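Local coordinates for protein oxalate oxidase 1 (Hordeum vulgare, PDB 1FI2) that oxidises oxalate with molecular oxygen to carbon dioxide and hydrogen peroxide, using bound manganese, and also shows superoxide dismutase activity, at residues T166-D171 / P177-A182; L59-A62 / G66-T69. All blocks are in the same frame, centred on the assembly; numbering follows the deposited sequence.

Contact 1. Residues T166-D171 / P177-A182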
loop_
_atom_site.group_PDB
_atom_site.type_symbol
_atom_site.label_atom_id
_atom_site.label_comp_id
_atom_site.label_asym_id
_atom_site.label_seq_id
_atom_site.Cartn_x
_atom_site.Cartn_y
_atom_site.Cartn_z
ATOM N N THR A 166 19.702 -8.984 21.294
ATOM C CA THR A 166 19.263 -10.079 20.430
ATOM C C THR A 166 20.411 -11.017 20.086
ATOM O O THR A 166 20.257 -12.243 20.096
ATOM C CB THR A 166 18.604 -9.532 19.151
ATOM O OG1 THR A 166 17.485 -8.713 19.527
ATOM C CG2 THR A 166 18.123 -10.662 18.255
ATOM N N LEU A 167 21.588 -10.470 19.799
ATOM C CA LEU A 167 22.746 -11.270 19.454
ATOM C C LEU A 167 23.256 -12.159 20.589
ATOM O O LEU A 167 23.645 -13.305 20.345
ATOM C CB LEU A 167 23.949 -10.398 19.100
ATOM C CG LEU A 167 24.397 -10.061 17.701
ATOM C CD1 LEU A 167 25.880 -9.654 17.749
ATOM C CD2 LEU A 167 24.233 -11.179 16.684
ATOM N N PHE A 168 23.319 -11.609 21.800
ATOM C CA PHE A 168 23.882 -12.324 22.929
ATOM C C PHE A 168 22.919 -12.790 24.000
ATOM O O PHE A 168 23.363 -13.591 24.840
ATOM C CB PHE A 168 24.964 -11.422 23.575
ATOM C CG PHE A 168 26.025 -10.999 22.590
ATOM C CD1 PHE A 168 26.136 -9.675 22.197
ATOM C CD2 PHE A 168 26.894 -11.928 22.045
ATOM C CE1 PHE A 168 27.101 -9.284 21.287
ATOM C CE2 PHE A 168 27.860 -11.549 21.134
ATOM C CZ PHE A 168 27.961 -10.222 20.752
ATOM N N GLY A 169 21.661 -12.369 23.998
ATOM C CA GLY A 169 20.741 -12.755 25.054
ATOM C C GLY A 169 19.332 -13.084 24.590
ATOM O O GLY A 169 18.372 -12.804 25.317
ATOM N N SER A 170 19.199 -13.626 23.381
ATOM C CA SER A 170 17.872 -14.006 22.878
ATOM C C SER A 170 17.327 -15.141 23.722
ATOM O O SER A 170 18.080 -15.700 24.538
ATOM C CB SER A 170 17.935 -14.376 21.402
ATOM O OG SER A 170 18.843 -15.421 21.102
ATOM N N ASP A 171 16.142 -15.685 23.459
ATOM C CA ASP A 171 15.627 -16.808 24.243
ATOM C C ASP A 171 15.208 -18.000 23.403
ATOM O O ASP A 171 14.133 -17.969 22.797
ATOM C CB ASP A 171 14.408 -16.322 25.049
ATOM C CG ASP A 171 14.707 -15.265 26.088
ATOM O OD1 ASP A 171 15.383 -15.578 27.092
ATOM O OD2 ASP A 171 14.280 -14.100 25.920
ATOM N N PRO A 177 29.043 -21.550 18.893
ATOM C CA PRO A 177 29.723 -21.862 17.648
ATOM C C PRO A 177 29.202 -21.078 16.456
ATOM O O PRO A 177 29.939 -20.802 15.500
ATOM C CB PRO A 177 29.521 -23.366 17.479
ATOM C CG PRO A 177 29.277 -23.866 18.866
ATOM C CD PRO A 177 28.460 -22.771 19.513
ATOM N N VAL A 178 27.910 -20.736 16.422
ATOM C CA VAL A 178 27.370 -19.886 15.365
ATOM C C VAL A 178 27.982 -18.489 15.498
ATOM O O VAL A 178 28.424 -17.892 14.516
ATOM C CB VAL A 178 25.837 -19.782 15.401
ATOM C CG1 VAL A 178 25.316 -18.760 14.394
ATOM C CG2 VAL A 178 25.194 -21.136 15.129
ATOM N N LEU A 179 28.015 -17.984 16.729
ATOM C CA LEU A 179 28.563 -16.665 17.000
ATOM C C LEU A 179 30.074 -16.583 16.862
ATOM O O LEU A 179 30.528 -15.476 16.557
ATOM C CB LEU A 179 28.139 -16.172 18.387
ATOM C CG LEU A 179 26.659 -15.812 18.552
ATOM C CD1 LEU A 179 26.368 -15.478 20.007
ATOM C CD2 LEU A 179 26.269 -14.652 17.647
ATOM N N THR A 180 30.844 -17.648 17.062
ATOM C CA THR A 180 32.290 -17.559 16.883
ATOM C C THR A 180 32.654 -17.490 15.402
ATOM O O THR A 180 33.610 -16.811 15.024
ATOM C CB THR A 180 33.075 -18.701 17.549
ATOM O OG1 THR A 180 32.645 -19.957 17.013
ATOM C CG2 THR A 180 32.878 -18.705 19.056
ATOM N N LYS A 181 31.889 -18.162 14.546
ATOM C CA LYS A 181 32.122 -18.117 13.110
ATOM C C LYS A 181 31.737 -16.745 12.561
ATOM O O LYS A 181 32.440 -16.173 11.733
ATOM C CB LYS A 181 31.323 -19.203 12.381
ATOM C CG LYS A 181 31.600 -19.294 10.892
ATOM C CD LYS A 181 33.009 -19.801 10.609
ATOM C CE LYS A 181 33.241 -19.888 9.107
ATOM N NZ LYS A 181 33.146 -18.539 8.481
ATOM N N ALA A 182 30.624 -16.211 13.053
ATOM C CA ALA A 182 30.115 -14.925 12.613
ATOM C C ALA A 182 30.930 -13.740 13.117
ATOM O O ALA A 182 31.084 -12.772 12.370
ATOM C CB ALA A 182 28.666 -14.764 13.065
#
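The carbonyl oxygen of L167 faces the forked end of L179, whose CD1 lies 3.5 Å from L167 O and whose CD2 lies 4.0 Å from the same L167 O. No hydrogen bond crosses between 166-171 and 177-182, so the contact is one of apolar branches and a backbone oxygen. L179 is the shared partner of both L167 and F168. Its CB already points at the other helix, and CG stands beside the backbone N, anti to the carbonyl carbon (chi1 -70°), which carries both methyls across. The two methyls go to different side chains. CD2 of L179 meets L167 CD2 at 4.1 Å, the two leucine side chains crossing at a slant, while L179 CD1 meets F168 CD2, also at 4.1 Å, coming at the ring obliquely. The ring has a further neighbour within its own helix: L167 CB sits 3.8 Å above the plane of the F168 ring, offset toward its rim. L167 chi1 is -99°, off a staggered position, and brings CD2 to L179. With an alanine in place of L179, both methyls would be gone, which would probably leave L167 CD2 without its partner and open a gap over L167 O and beside the F168 ring. On helix 176-183, K181 NZ bonds to the P51 and N52 carbonyl oxygens of the second subunit, which T166, S170 and D171 also meet. The pair belongs to the C-terminal helices that follow the cupin barrel. Helix 163-169 leaves directly from the short strand 161-162, and helix 176-183 returns alongside it after a loop from which I174 also touches L179. Helix 187-196 packs against both, L193 on F168, and V190 and K194 on L179.

Contact 2. Residues L59-A62 / G66-T69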
loop_
_atom_site.group_PDB
_atom_site.type_symbol
_atom_site.label_atom_id
_atom_site.label_comp_id
_atom_site.label_asym_id
_atom_site.label_seq_id
_atom_site.Cartn_x
_atom_site.Cartn_y
_atom_site.Cartn_z
ATOM N N LEU A 59 4.896 4.456 23.406
ATOM C CA LEU A 59 3.543 4.942 23.146
ATOM C C LEU A 59 3.037 4.363 21.827
ATOM O O LEU A 59 2.572 5.052 20.923
ATOM C CB LEU A 59 3.455 6.463 23.192
ATOM C CG LEU A 59 2.087 7.050 23.537
ATOM C CD1 LEU A 59 1.579 6.550 24.883
ATOM C CD2 LEU A 59 2.133 8.573 23.540
ATOM N N ASP A 60 3.203 3.046 21.721
ATOM C CA ASP A 60 2.723 2.298 20.558
ATOM C C ASP A 60 1.278 1.905 20.843
ATOM O O ASP A 60 0.739 2.263 21.900
ATOM C CB ASP A 60 3.606 1.105 20.253
ATOM C CG ASP A 60 3.823 0.111 21.365
ATOM O OD1 ASP A 60 4.450 -0.944 21.091
ATOM O OD2 ASP A 60 3.392 0.345 22.511
ATOM N N VAL A 61 0.646 1.127 19.976
ATOM C CA VAL A 61 -0.759 0.762 20.143
ATOM C C VAL A 61 -1.073 0.004 21.417
ATOM O O VAL A 61 -2.169 0.176 21.968
ATOM C CB VAL A 61 -1.263 0.003 18.899
ATOM C CG1 VAL A 61 -0.662 -1.393 18.818
ATOM C CG2 VAL A 61 -2.785 -0.045 18.867
ATOM N N ALA A 62 -0.140 -0.740 21.997
ATOM C CA ALA A 62 -0.357 -1.411 23.274
ATOM C C ALA A 62 -0.506 -0.415 24.420
ATOM O O ALA A 62 -1.192 -0.710 25.406
ATOM C CB ALA A 62 0.793 -2.371 23.545
ATOM N N GLY A 66 -5.872 4.114 20.869
ATOM C CA GLY A 66 -6.496 4.974 19.883
ATOM C C GLY A 66 -5.689 5.136 18.601
ATOM O O GLY A 66 -6.236 5.590 17.591
ATOM N N THR A 67 -4.423 4.731 18.572
ATOM C CA THR A 67 -3.608 4.756 17.372
ATOM C C THR A 67 -3.940 3.612 16.416
ATOM O O THR A 67 -3.552 3.668 15.242
ATOM C CB THR A 67 -2.095 4.674 17.670
ATOM O OG1 THR A 67 -1.784 3.441 18.333
ATOM C CG2 THR A 67 -1.656 5.832 18.552
ATOM N N ASN A 68 -4.622 2.577 16.890
ATOM C CA ASN A 68 -4.962 1.435 16.041
ATOM C C ASN A 68 -5.570 1.891 14.728
ATOM O O ASN A 68 -6.497 2.700 14.674
ATOM C CB ASN A 68 -5.928 0.516 16.790
ATOM C CG ASN A 68 -6.109 -0.849 16.170
ATOM O OD1 ASN A 68 -5.156 -1.497 15.736
ATOM N ND2 ASN A 68 -7.354 -1.317 16.125
ATOM N N THR A 69 -5.072 1.370 13.619
ATOM C CA THR A 69 -5.428 1.615 12.246
ATOM C C THR A 69 -4.992 2.970 11.682
ATOM O O THR A 69 -5.109 3.168 10.463
ATOM C CB THR A 69 -6.927 1.483 11.884
ATOM O OG1 THR A 69 -7.648 2.623 12.381
ATOM C CG2 THR A 69 -7.554 0.198 12.385
#
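V61 and T67 meet where the chain folds back on itself: T67 OG1 lies 3.4 Å from V61 CA and 3.5 Å from V61 CB. The hydroxyl is brought there by a chi1 of 62°, which sets OG1 between the backbone N and the carbonyl carbon. It finds its polar partner elsewhere, in a hydrogen bond to W64 O, so toward V61 it makes only van der Waals contact. V61 CG2, anti to its backbone N, extends along 66-69 to N68 and touches N68 CB at 3.8 Å. Both segments belong to the loop that joins strand 54-59 to strand 73-79, neighbouring antiparallel strands in one sheet of the cupin jellyroll, and residues 66-67 end a short 3-10 turn in it. Beyond that turn, T69 OG1 gives a hydrogen bond of 2.6 Å to N68 O, with a C=O...donor angle of 111°. The N68 amide is held at both ends: ND2 bonds to C10 O and H24 O, close to the C10-C26 disulfide, and OD1 takes a bond from Q156 NE2. Q156 ties the two segments together, its OE1 meeting T69 N and its backbone hydrogen-bonding with that of V61.

Contact 1 and contact 2 lie on opposite sides of the chain's centre, with their own centres 32 Å apart and nearest atoms about 15 Å apart. The manganese, held by H88, H90, E95 and H137, takes no ligand from either contact. In contact 1 the side chain of L167 is about 11 Å from that of H88, on strand 84-89, which pairs with strand 161-162. In contact 2 the D60 side chain is about 7 Å from that of N75, an oxalate-binding residue, and about 12 Å from the manganese ion. Both also border the second subunit of the hexamer, contact 1 through several residues, contact 2 through D60 packed on D113 of that subunit.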